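Long-range contacts in fiber protein 2 (Fowl adenovirus 1, PDB 2VTW), which probably forms the short-fibre spikes at the capsid vertices and, through its trimeric C-terminal head domain, attaches the virion to a host receptor: residues 14-19 with 30-34; 38-42 with 198-202; 136-142 with 183-189; 150-154 with 165-169. One frame throughout, in Å; residues are numbered along the deposited sequence.

Interaction 1: residues 14-19 with 30-34; sequences LSSPTG and NGSYF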
loop_
_atom_site.group_PDB
_atom_site.type_symbol
_atom_site.label_atom_id
_atom_site.label_comp_id
_atom_site.label_asym_id
_atom_site.label_seq_id
_atom_site.Cartn_x
_atom_site.Cartn_y
_atom_site.Cartn_z
ATOM N N LEU A 14 6.827 20.032 -9.732
ATOM C CA LEU A 14 5.526 19.968 -10.385
ATOM C C LEU A 14 5.213 21.289 -11.082
ATOM O O LEU A 14 4.134 21.878 -10.930
ATOM C CB LEU A 14 4.426 19.579 -9.381
ATOM C CG LEU A 14 4.618 18.219 -8.695
ATOM C CD1 LEU A 14 3.582 18.033 -7.583
ATOM C CD2 LEU A 14 4.533 17.070 -9.704
ATOM N N SER A 15 6.185 21.686 -11.903
ATOM C CA SER A 15 6.266 23.010 -12.512
ATOM C C SER A 15 6.051 23.009 -14.037
ATOM O O SER A 15 5.552 24.002 -14.572
ATOM C CB SER A 15 7.630 23.635 -12.159
ATOM O OG SER A 15 8.699 22.677 -12.138
ATOM N N SER A 16 6.403 21.905 -14.718
ATOM C CA SER A 16 6.337 21.800 -16.202
ATOM C C SER A 16 5.240 20.861 -16.697
ATOM O O SER A 16 5.380 19.641 -16.606
ATOM C CB SER A 16 7.663 21.282 -16.755
ATOM O OG SER A 16 8.725 22.126 -16.374
ATOM N N PRO A 17 4.151 21.415 -17.239
ATOM C CA PRO A 17 3.031 20.578 -17.682
ATOM C C PRO A 17 3.250 19.835 -19.017
ATOM O O PRO A 17 2.459 19.992 -19.964
ATOM C CB PRO A 17 1.873 21.565 -17.744
ATOM C CG PRO A 17 2.533 22.887 -18.016
ATOM C CD PRO A 17 3.880 22.855 -17.421
ATOM N N THR A 18 4.282 18.987 -19.053
ATOM C CA THR A 18 4.613 18.183 -20.251
ATOM C C THR A 18 3.837 16.855 -20.363
ATOM O O THR A 18 3.938 16.176 -21.376
ATOM C CB THR A 18 6.100 17.875 -20.285
ATOM O OG1 THR A 18 6.467 17.171 -19.092
ATOM C CG2 THR A 18 6.901 19.175 -20.369
ATOM N N GLY A 19 3.050 16.491 -19.337
ATOM C CA GLY A 19 2.282 15.260 -19.363
ATOM C C GLY A 19 1.000 15.414 -20.150
ATOM O O GLY A 19 0.362 16.462 -20.085
ATOM N N ASN A 30 -3.049 19.004 -20.112
ATOM C CA ASN A 30 -1.677 18.909 -19.690
ATOM C C ASN A 30 -1.497 19.089 -18.170
ATOM O O ASN A 30 -2.137 19.929 -17.552
ATOM C CB ASN A 30 -0.864 19.926 -20.474
ATOM C CG ASN A 30 -0.945 19.678 -21.973
ATOM O OD1 ASN A 30 -1.486 20.499 -22.724
ATOM N ND2 ASN A 30 -0.460 18.500 -22.410
ATOM N N GLY A 31 -0.609 18.295 -17.590
ATOM C CA GLY A 31 -0.331 18.359 -16.161
ATOM C C GLY A 31 1.128 18.094 -15.932
ATOM O O GLY A 31 1.791 17.549 -16.806
ATOM N N SER A 32 1.634 18.513 -14.772
ATOM C CA SER A 32 2.990 18.186 -14.354
ATOM C C SER A 32 2.968 16.881 -13.559
ATOM O O SER A 32 1.910 16.441 -13.104
ATOM C CB SER A 32 3.573 19.316 -13.513
ATOM O OG SER A 32 3.284 20.574 -14.132
ATOM N N TYR A 33 4.127 16.265 -13.397
ATOM C CA TYR A 33 4.197 15.006 -12.667
ATOM C C TYR A 33 5.596 14.839 -12.129
ATOM O O TYR A 33 6.556 15.438 -12.636
ATOM C CB TYR A 33 3.801 13.814 -13.556
ATOM C CG TYR A 33 4.839 13.538 -14.615
ATOM C CD1 TYR A 33 5.953 12.769 -14.317
ATOM C CD2 TYR A 33 4.754 14.119 -15.884
ATOM C CE1 TYR A 33 6.951 12.542 -15.255
ATOM C CE2 TYR A 33 5.778 13.903 -16.852
ATOM C CZ TYR A 33 6.861 13.106 -16.514
ATOM O OH TYR A 33 7.882 12.860 -17.394
ATOM N N PHE A 34 5.715 14.037 -11.078
ATOM C CA PHE A 34 6.993 13.551 -10.662
ATOM C C PHE A 34 6.856 12.053 -10.388
ATOM O O PHE A 34 6.022 11.630 -9.573
ATOM C CB PHE A 34 7.468 14.321 -9.455
ATOM C CG PHE A 34 8.925 14.155 -9.180
ATOM C CD1 PHE A 34 9.868 14.320 -10.193
ATOM C CD2 PHE A 34 9.376 13.835 -7.925
ATOM C CE1 PHE A 34 11.209 14.175 -9.953
ATOM C CE2 PHE A 34 10.739 13.680 -7.685
ATOM C CZ PHE A 34 11.644 13.845 -8.720
HETATM O O HOH W 1 6.294 17.840 -14.788
#

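Interaction 2: residues 38-42 with 198-202; sequences INTMG and AARAP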
loop_
_atom_site.group_PDB
_atom_site.type_symbol
_atom_site.label_atom_id
_atom_site.label_comp_id
_atom_site.label_asym_id
_atom_site.label_seq_id
_atom_site.Cartn_x
_atom_site.Cartn_y
_atom_site.Cartn_z
ATOM N N ILE A 38 11.395 2.224 -8.324
ATOM C CA ILE A 38 12.496 1.335 -7.985
ATOM C C ILE A 38 12.115 -0.099 -8.397
ATOM O O ILE A 38 10.927 -0.472 -8.361
ATOM C CB ILE A 38 12.958 1.426 -6.477
ATOM C CG1 ILE A 38 11.857 0.979 -5.537
ATOM C CG2 ILE A 38 13.486 2.899 -6.106
ATOM C CD1 ILE A 38 12.324 0.498 -4.134
ATOM N N ASN A 39 13.105 -0.860 -8.863
ATOM C CA ASN A 39 12.947 -2.292 -9.133
ATOM C C ASN A 39 13.845 -2.948 -8.120
ATOM O O ASN A 39 15.049 -2.699 -8.122
ATOM C CB ASN A 39 13.369 -2.683 -10.556
ATOM C CG ASN A 39 13.166 -4.196 -10.878
ATOM O OD1 ASN A 39 13.244 -5.052 -10.019
ATOM N ND2 ASN A 39 12.967 -4.499 -12.134
ATOM N N THR A 40 13.236 -3.731 -7.219
ATOM C CA THR A 40 13.961 -4.522 -6.245
ATOM C C THR A 40 13.713 -5.968 -6.607
ATOM O O THR A 40 12.642 -6.516 -6.330
ATOM C CB THR A 40 13.448 -4.273 -4.771
ATOM O OG1 THR A 40 13.510 -2.889 -4.464
ATOM C CG2 THR A 40 14.287 -5.000 -3.747
ATOM N N MET A 41 14.700 -6.567 -7.260
ATOM C CA MET A 41 14.744 -7.992 -7.554
ATOM C C MET A 41 13.459 -8.508 -8.190
ATOM O O MET A 41 12.975 -9.610 -7.871
ATOM C CB MET A 41 15.136 -8.771 -6.291
ATOM C CG MET A 41 16.407 -9.618 -6.467
ATOM S SD MET A 41 16.458 -11.091 -5.460
ATOM C CE MET A 41 18.176 -11.002 -4.955
ATOM N N GLY A 42 12.925 -7.711 -9.119
ATOM C CA GLY A 42 11.737 -8.096 -9.880
ATOM C C GLY A 42 10.392 -7.614 -9.364
ATOM O O GLY A 42 9.376 -8.002 -9.910
ATOM N N ALA A 198 7.499 -6.750 -11.602
ATOM C CA ALA A 198 8.236 -6.339 -12.785
ATOM C C ALA A 198 8.425 -7.544 -13.699
ATOM O O ALA A 198 8.531 -8.657 -13.216
ATOM C CB ALA A 198 9.603 -5.796 -12.356
ATOM N N ALA A 199 8.505 -7.300 -15.010
ATOM C CA ALA A 199 8.850 -8.336 -16.020
ATOM C C ALA A 199 10.164 -9.036 -15.712
ATOM O O ALA A 199 10.306 -10.217 -15.964
ATOM C CB ALA A 199 8.902 -7.727 -17.418
ATOM N N ARG A 200 11.122 -8.337 -15.132
ATOM C CA ARG A 200 12.423 -8.953 -14.847
ATOM C C ARG A 200 13.141 -8.218 -13.733
ATOM O O ARG A 200 12.807 -7.080 -13.451
ATOM C CB ARG A 200 13.296 -8.918 -16.124
ATOM C CG ARG A 200 13.489 -7.516 -16.680
ATOM C CD ARG A 200 14.089 -7.510 -18.044
ATOM N NE ARG A 200 13.209 -8.125 -19.033
ATOM C CZ ARG A 200 12.145 -7.557 -19.587
ATOM N NH1 ARG A 200 11.771 -6.315 -19.315
ATOM N NH2 ARG A 200 11.460 -8.232 -20.473
ATOM N N ALA A 201 14.140 -8.855 -13.121
ATOM C CA ALA A 201 15.070 -8.170 -12.233
ATOM C C ALA A 201 15.859 -7.132 -13.066
ATOM O O ALA A 201 15.811 -7.159 -14.297
ATOM C CB ALA A 201 16.010 -9.172 -11.521
ATOM N N PRO A 202 16.507 -6.162 -12.412
ATOM C CA PRO A 202 17.199 -5.129 -13.211
ATOM C C PRO A 202 18.308 -5.678 -14.156
ATOM O O PRO A 202 19.071 -6.536 -13.745
ATOM C CB PRO A 202 17.812 -4.221 -12.142
ATOM C CG PRO A 202 16.896 -4.437 -10.926
ATOM C CD PRO A 202 16.609 -5.896 -10.973
#

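Interaction 3: residues 136-142 with 183-189; sequences PIFTGSL and VNGTVAI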
loop_
_atom_site.group_PDB
_atom_site.type_symbol
_atom_site.label_atom_id
_atom_site.label_comp_id
_atom_site.label_asym_id
_atom_site.label_seq_id
_atom_site.Cartn_x
_atom_site.Cartn_y
_atom_site.Cartn_z
ATOM N N PRO A 136 -6.235 15.358 -2.075
ATOM C CA PRO A 136 -5.302 16.299 -2.673
ATOM C C PRO A 136 -5.343 17.689 -2.025
ATOM O O PRO A 136 -6.221 17.982 -1.206
ATOM C CB PRO A 136 -5.814 16.406 -4.099
ATOM C CG PRO A 136 -7.268 16.300 -3.960
ATOM C CD PRO A 136 -7.536 15.383 -2.774
ATOM N N ILE A 137 -4.419 18.535 -2.463
ATOM C CA ILE A 137 -4.303 19.931 -2.049
ATOM C C ILE A 137 -4.833 20.848 -3.184
ATOM O O ILE A 137 -4.497 20.641 -4.362
ATOM C CB ILE A 137 -2.828 20.274 -1.797
ATOM C CG1 ILE A 137 -2.458 20.120 -0.316
ATOM C CG2 ILE A 137 -2.542 21.708 -2.203
ATOM C CD1 ILE A 137 -2.442 21.431 0.447
ATOM N N PHE A 138 -5.623 21.863 -2.831
ATOM C CA PHE A 138 -6.094 22.856 -3.800
ATOM C C PHE A 138 -5.530 24.244 -3.560
ATOM O O PHE A 138 -5.054 24.571 -2.471
ATOM C CB PHE A 138 -7.609 23.027 -3.774
ATOM C CG PHE A 138 -8.363 21.759 -3.693
ATOM C CD1 PHE A 138 -8.143 20.761 -4.605
ATOM C CD2 PHE A 138 -9.322 21.574 -2.709
ATOM C CE1 PHE A 138 -8.844 19.567 -4.523
ATOM C CE2 PHE A 138 -10.028 20.377 -2.619
ATOM C CZ PHE A 138 -9.783 19.369 -3.522
ATOM N N THR A 139 -5.610 25.045 -4.624
ATOM C CA THR A 139 -5.584 26.506 -4.565
ATOM C C THR A 139 -6.715 27.018 -5.485
ATOM O O THR A 139 -7.278 26.266 -6.292
ATOM C CB THR A 139 -4.199 27.103 -4.964
ATOM O OG1 THR A 139 -3.966 26.944 -6.374
ATOM C CG2 THR A 139 -3.047 26.454 -4.152
ATOM N N GLY A 140 -7.074 28.289 -5.337
ATOM C CA GLY A 140 -8.162 28.876 -6.121
ATOM C C GLY A 140 -9.513 28.349 -5.683
ATOM O O GLY A 140 -9.672 27.904 -4.556
ATOM N N SER A 141 -10.486 28.402 -6.581
ATOM C CA SER A 141 -11.820 27.879 -6.314
ATOM C C SER A 141 -11.986 26.402 -6.677
ATOM O O SER A 141 -13.043 25.834 -6.422
ATOM C CB SER A 141 -12.880 28.706 -7.062
ATOM O OG SER A 141 -12.667 28.695 -8.472
ATOM N N LEU A 142 -10.969 25.782 -7.275
ATOM C CA LEU A 142 -11.043 24.340 -7.628
ATOM C C LEU A 142 -11.178 23.499 -6.364
ATOM O O LEU A 142 -10.410 23.684 -5.426
ATOM C CB LEU A 142 -9.797 23.890 -8.425
ATOM C CG LEU A 142 -9.695 22.420 -8.882
ATOM C CD1 LEU A 142 -10.856 21.983 -9.794
ATOM C CD2 LEU A 142 -8.357 22.197 -9.564
ATOM N N VAL A 183 -14.253 27.265 -13.428
ATOM C CA VAL A 183 -13.542 26.953 -12.176
ATOM C C VAL A 183 -12.044 27.045 -12.376
ATOM O O VAL A 183 -11.518 26.483 -13.321
ATOM C CB VAL A 183 -13.866 25.536 -11.688
ATOM C CG1 VAL A 183 -12.971 25.151 -10.496
ATOM C CG2 VAL A 183 -15.338 25.433 -11.332
ATOM N N ASN A 184 -11.357 27.736 -11.475
ATOM C CA ASN A 184 -9.928 27.980 -11.629
ATOM C C ASN A 184 -9.117 27.640 -10.393
ATOM O O ASN A 184 -9.649 27.583 -9.283
ATOM C CB ASN A 184 -9.710 29.449 -12.001
ATOM C CG ASN A 184 -10.081 29.737 -13.453
ATOM O OD1 ASN A 184 -11.068 30.429 -13.737
ATOM N ND2 ASN A 184 -9.289 29.183 -14.387
ATOM N N GLY A 185 -7.818 27.443 -10.594
ATOM C CA GLY A 185 -6.908 27.124 -9.514
ATOM C C GLY A 185 -6.127 25.876 -9.848
ATOM O O GLY A 185 -5.975 25.531 -11.013
ATOM N N THR A 186 -5.630 25.205 -8.810
ATOM C CA THR A 186 -4.765 24.027 -8.948
ATOM C C THR A 186 -5.195 22.881 -8.010
ATOM O O THR A 186 -5.850 23.110 -6.988
ATOM C CB THR A 186 -3.253 24.361 -8.689
ATOM O OG1 THR A 186 -2.992 24.480 -7.286
ATOM C CG2 THR A 186 -2.819 25.648 -9.429
ATOM N N VAL A 187 -4.829 21.656 -8.410
ATOM C CA VAL A 187 -5.019 20.440 -7.615
ATOM C C VAL A 187 -3.728 19.644 -7.749
ATOM O O VAL A 187 -3.176 19.532 -8.838
ATOM C CB VAL A 187 -6.240 19.612 -8.066
ATOM C CG1 VAL A 187 -6.111 19.206 -9.533
ATOM C CG2 VAL A 187 -6.433 18.361 -7.142
ATOM N N ALA A 188 -3.200 19.193 -6.620
ATOM C CA ALA A 188 -1.960 18.453 -6.558
ATOM C C ALA A 188 -2.185 17.231 -5.655
ATOM O O ALA A 188 -2.808 17.331 -4.574
ATOM C CB ALA A 188 -0.830 19.314 -6.039
ATOM N N ILE A 189 -1.696 16.083 -6.115
ATOM C CA ILE A 189 -2.018 14.798 -5.501
ATOM C C ILE A 189 -0.773 13.962 -5.431
ATOM O O ILE A 189 0.038 13.966 -6.360
ATOM C CB ILE A 189 -3.105 14.042 -6.294
ATOM C CG1 ILE A 189 -3.438 12.691 -5.641
ATOM C CG2 ILE A 189 -2.647 13.819 -7.716
ATOM C CD1 ILE A 189 -4.711 12.058 -6.144
HETATM O O HOH W 2 -2.532 22.411 -5.347
#

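Interaction 4: residues 150-154 with 165-169; sequences RMQVT and NLIAF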
loop_
_atom_site.group_PDB
_atom_site.type_symbol
_atom_site.label_atom_id
_atom_site.label_comp_id
_atom_site.label_asym_id
_atom_site.label_seq_id
_atom_site.Cartn_x
_atom_site.Cartn_y
_atom_site.Cartn_z
ATOM N N ARG A 150 -7.460 4.186 -9.102
ATOM C CA ARG A 150 -7.384 2.792 -9.560
ATOM C C ARG A 150 -6.088 2.556 -10.333
ATOM O O ARG A 150 -5.741 3.326 -11.214
ATOM C CB ARG A 150 -8.579 2.447 -10.428
ATOM C CG ARG A 150 -8.667 0.957 -10.831
ATOM C CD ARG A 150 -9.114 0.110 -9.697
ATOM N NE ARG A 150 -10.482 0.411 -9.298
ATOM C CZ ARG A 150 -11.148 -0.213 -8.335
ATOM N NH1 ARG A 150 -10.577 -1.166 -7.626
ATOM N NH2 ARG A 150 -12.409 0.125 -8.083
ATOM N N MET A 151 -5.363 1.488 -9.996
ATOM C CA MET A 151 -4.082 1.209 -10.626
ATOM C C MET A 151 -4.103 -0.193 -11.278
ATOM O O MET A 151 -4.411 -1.198 -10.617
ATOM C CB MET A 151 -2.965 1.356 -9.618
ATOM C CG MET A 151 -2.968 2.713 -8.882
ATOM S SD MET A 151 -2.045 2.620 -7.350
ATOM C CE MET A 151 -2.787 3.951 -6.433
ATOM N N GLN A 152 -3.803 -0.232 -12.586
ATOM C CA GLN A 152 -3.998 -1.418 -13.394
ATOM C C GLN A 152 -2.893 -1.540 -14.446
ATOM O O GLN A 152 -2.795 -0.716 -15.371
ATOM C CB GLN A 152 -5.364 -1.378 -14.065
ATOM C CG GLN A 152 -5.729 -2.623 -14.906
ATOM C CD GLN A 152 -6.861 -2.315 -15.862
ATOM O OE1 GLN A 152 -8.019 -2.197 -15.461
ATOM N NE2 GLN A 152 -6.528 -2.145 -17.138
ATOM N N VAL A 153 -2.044 -2.554 -14.294
ATOM C CA VAL A 153 -1.116 -2.906 -15.378
ATOM C C VAL A 153 -1.959 -3.426 -16.560
ATOM O O VAL A 153 -2.812 -4.301 -16.401
ATOM C CB VAL A 153 -0.108 -3.936 -14.936
ATOM C CG1 VAL A 153 0.681 -4.481 -16.136
ATOM C CG2 VAL A 153 0.818 -3.328 -13.906
ATOM N N THR A 154 -1.725 -2.863 -17.735
ATOM C CA THR A 154 -2.627 -3.025 -18.875
ATOM C C THR A 154 -1.820 -3.230 -20.159
ATOM O O THR A 154 -0.818 -2.549 -20.365
ATOM C CB THR A 154 -3.472 -1.731 -19.083
ATOM O OG1 THR A 154 -4.104 -1.338 -17.844
ATOM C CG2 THR A 154 -4.494 -1.943 -20.140
ATOM N N ASN A 165 3.065 -3.594 -22.161
ATOM C CA ASN A 165 2.494 -3.530 -20.803
ATOM C C ASN A 165 2.924 -2.251 -20.075
ATOM O O ASN A 165 4.103 -2.021 -19.827
ATOM C CB ASN A 165 2.867 -4.766 -20.005
ATOM C CG ASN A 165 2.310 -6.053 -20.607
ATOM O OD1 ASN A 165 1.171 -6.129 -21.086
ATOM N ND2 ASN A 165 3.130 -7.072 -20.592
ATOM N N LEU A 166 1.932 -1.412 -19.787
ATOM C CA LEU A 166 2.081 -0.152 -19.061
ATOM C C LEU A 166 1.178 -0.162 -17.812
ATOM O O LEU A 166 0.305 -1.020 -17.702
ATOM C CB LEU A 166 1.674 1.025 -19.954
ATOM C CG LEU A 166 2.705 1.553 -20.993
ATOM C CD1 LEU A 166 3.031 0.499 -22.063
ATOM C CD2 LEU A 166 2.168 2.852 -21.607
ATOM N N ILE A 167 1.379 0.814 -16.917
ATOM C CA ILE A 167 0.491 1.031 -15.762
ATOM C C ILE A 167 -0.472 2.212 -15.993
ATOM O O ILE A 167 -0.030 3.328 -16.154
ATOM C CB ILE A 167 1.295 1.286 -14.424
ATOM C CG1 ILE A 167 2.493 0.339 -14.301
ATOM C CG2 ILE A 167 0.312 1.184 -13.196
ATOM C CD1 ILE A 167 3.551 0.741 -13.293
ATOM N N ALA A 168 -1.774 1.949 -15.994
ATOM C CA ALA A 168 -2.795 2.987 -16.040
ATOM C C ALA A 168 -3.185 3.392 -14.606
ATOM O O ALA A 168 -3.481 2.523 -13.771
ATOM C CB ALA A 168 -4.021 2.513 -16.803
ATOM N N PHE A 169 -3.133 4.697 -14.335
ATOM C CA PHE A 169 -3.600 5.298 -13.079
ATOM C C PHE A 169 -4.807 6.136 -13.417
ATOM O O PHE A 169 -4.669 7.119 -14.132
ATOM C CB PHE A 169 -2.558 6.232 -12.486
ATOM C CG PHE A 169 -1.344 5.553 -11.927
ATOM C CD1 PHE A 169 -1.145 5.477 -10.568
ATOM C CD2 PHE A 169 -0.364 5.053 -12.764
ATOM C CE1 PHE A 169 -0.020 4.884 -10.043
ATOM C CE2 PHE A 169 0.785 4.439 -12.239
ATOM C CZ PHE A 169 0.957 4.345 -10.892
#

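Interaction 1: residues 14-19 with 30-34
Asn-30 reaches across to Pro-17 and Gly-19. Its CB lies 3.4 Å from Pro-17 O, in van der Waals contact with the bend of the opposite chain. Next outward, CG of Asn-30 stands about 4.0 Å from both Pro-17 O and Gly-19 O. With CG anti to the carbonyl carbon (chi1 -60°), the amide turns toward Gly-19, and at the tip ND2 donates to Gly-19 O over 3.2 Å, the acceptor lying close to the amide plane. Gly-31 N donates to the same oxygen, so two donors grip Gly-19 O from opposite faces of its carbonyl plane. Gly-19 N in turn gives a 3.0 Å bond to Gly-31 O, which completes an antiparallel hydrogen-bonded pair of two glycines.

Beyond this pair the chain leaves regular pairing through an inverse gamma turn centred on Pro-17, closed by Thr-18 N donating to Ser-16 O. Ser-32 fills the bend: its OG stands 3.3 Å from Pro-17 N, a proline nitrogen without a hydrogen to give, and its CB packs against Leu-14 C. A water bridges the two chains, donating to Ser-16 O at 2.7 Å and accepting from Tyr-33 N. At the far end Leu-14 lays CD2 over the backbone between Tyr-33 C and Phe-34 N, 3.5 Å from each.

The contact interrupts the regular pairing of the hairpin formed by strands 4-23 and 28-40. Strand 43-53 flanks strand 28-40 and packs on Leu-14 through Tyr-49 and Lys-51, while Pro-109 of a neighbouring subunit also touches Leu-14.

Interaction 2: residues 38-42 with 198-202
Asn-39 meets Arg-200 and Pro-202 from the end of strand 28-40, where an Asx motif shapes the turn into strand 43-53 and the loop after strand 185-197 packs against it. Within the turn, Asn-39 OD1 accepts from Gly-42 N at 2.8 Å, the donor lying in the carbonyl plane. Gly-42 has a phi of 95°, at which a CB would jam against the carbonyl O of Met-41. Across the contact, the other half of the amide donates: ND2 of Asn-39 bonds to Arg-200 O over 2.9 Å, nearly straight at 163° and in plane with both groups. CG trans to the backbone N (chi1 -178°) holds the amide out toward the loop, where ND2 also bonds to Ser-102 O, so both ends of the amide are engaged and its rotation is fixed.

Van der Waals contacts surround these bonds. The Pro-202 ring lies obliquely across the Asn-39 side chain, with CG 3.7 Å from Asn-39 CG and CD close to OD1, while the methyl of Ala-198 sits beside Gly-42 O and near Asn-39 ND2.

Arg-200 points away from the turn, and its NH1 forms a salt bridge with Glu-104. Thr-40 and Met-41 pack on Val-4 of another subunit, which places the turn beside the trimer interface. A second hydrogen bond crosses the contact, Ala-198 N donating over 2.8 Å to Gly-42 O from above its carbonyl plane.

Interaction 3: residues 136-142 with 183-189
Thr-139 and Thr-186 both hold OG1 between the backbone N and the carbonyl carbon (chi1 71° and 78°), and this shared choice brings the two hydroxyls together at 2.8 Å from OG1 to OG1 in a hydrogen bond whose donor is not settled. A water extends the polar line, lying 2.9 Å from Thr-186 OG1 and donating to Ile-137 O.

On the other face Leu-142, its CG trans to the backbone N, folds back beneath the strands. CD2 of Leu-142 rests against Thr-186 C and Val-187 CB, 3.7 Å from the latter, while CD1 meets Val-183 CG1. Val-187 CG2 is wedged between Pro-136 CB and the rim of the Phe-138 ring, 3.8 Å from Phe-138 CE1 and in the ring plane. The Phe-138 and Val-187 side chains run alongside each other, pointing the same way.

Backbone bonds join Ile-137 with Ala-188 and Thr-139 with Thr-186 in both directions, the closest being Ile-137 N to Ala-188 O at 2.9 Å. The strands end at the close Gly-140/Gly-185 pair, CA atoms 4.0 Å apart, each at positive phi. Past them, Asn-184 O receives weak bonds from Ser-141 N, Ser-141 OG and Leu-142 N.

Strand 43-53 flanks strand 185-197 on its other edge, and Phe-128 of a neighbouring subunit packs on Ile-137. At 174° between directions, this is antiparallel pairing of two sequence-distant strands, 129-140 and 185-197, in the beta-sandwich head of adenovirus fibres.

Interaction 4: residues 150-154 with 165-169
Gln-152 O is gripped by two donors from opposite faces of its carbonyl plane: Ala-168 N across the strands at 2.9 Å, and Thr-154 OG1 from its own strand, also at 2.9 Å. The threonine hydroxyl gets there with OG1 anti to the carbonyl carbon (chi1 -51°), and it then accepts from Gln-152 NE2 over 2.7 Å. The hydroxyl is thus used as both donor and acceptor, tying the glutamine side chain to its own backbone oxygen. Outside the strands, Tyr-124 OH takes a further bond from NE2, while Gln-152 OE1 accepts from the backbone N of Arg-127 and Phe-128; the buried amide is well satisfied.

Thr-154 N donates to Leu-166 O at 2.7 Å, nearly in line with the carbonyl, and Leu-166 N returns a bond to Thr-154 O. The Ala-168 methyl lies on the same face as Gln-152 and Thr-154, 4.0 Å from Thr-154 OG1, and Trp-75 covers this side.

The opposite face is apolar. Met-151 lies aslant the Phe-169 ring, its CG 3.7 Å from Phe-169 CD1 and its SD 5.0 Å from the ring centroid, a Met-aromatic contact. Next along, Val-153 CG2 meets Ile-167 CG1 at 4.1 Å. Residues such as His-194 and Leu-48 pack on this face. Strands 147-157 and 163-173 form here a twisted antiparallel beta hairpin, 161° between their directions, its apolar face turned to strands 43-53 and 185-197 in the core of the head.

All four contacts reach the same mixed sheet, but at different depths. Interaction 4 is the buried one, nearest the centre of the chain; Gln-152 and Thr-154 bring polar groups to one face, the other is apolar. The rest are partly buried. Interactions 1 and 4 each join the two arms of a hairpin, yet the pairing is regular in 150-154 with 165-169 and, in 14-19 with 30-34, interrupted by a turn and bridged by a water. Interactions 2 and 3 lie on opposite sides of the centre, about 35 Å apart between centres: the former relies on a side-chain amide beside a loop, the latter on strand pairing. Interactions 1 and 2 share strand 28-40.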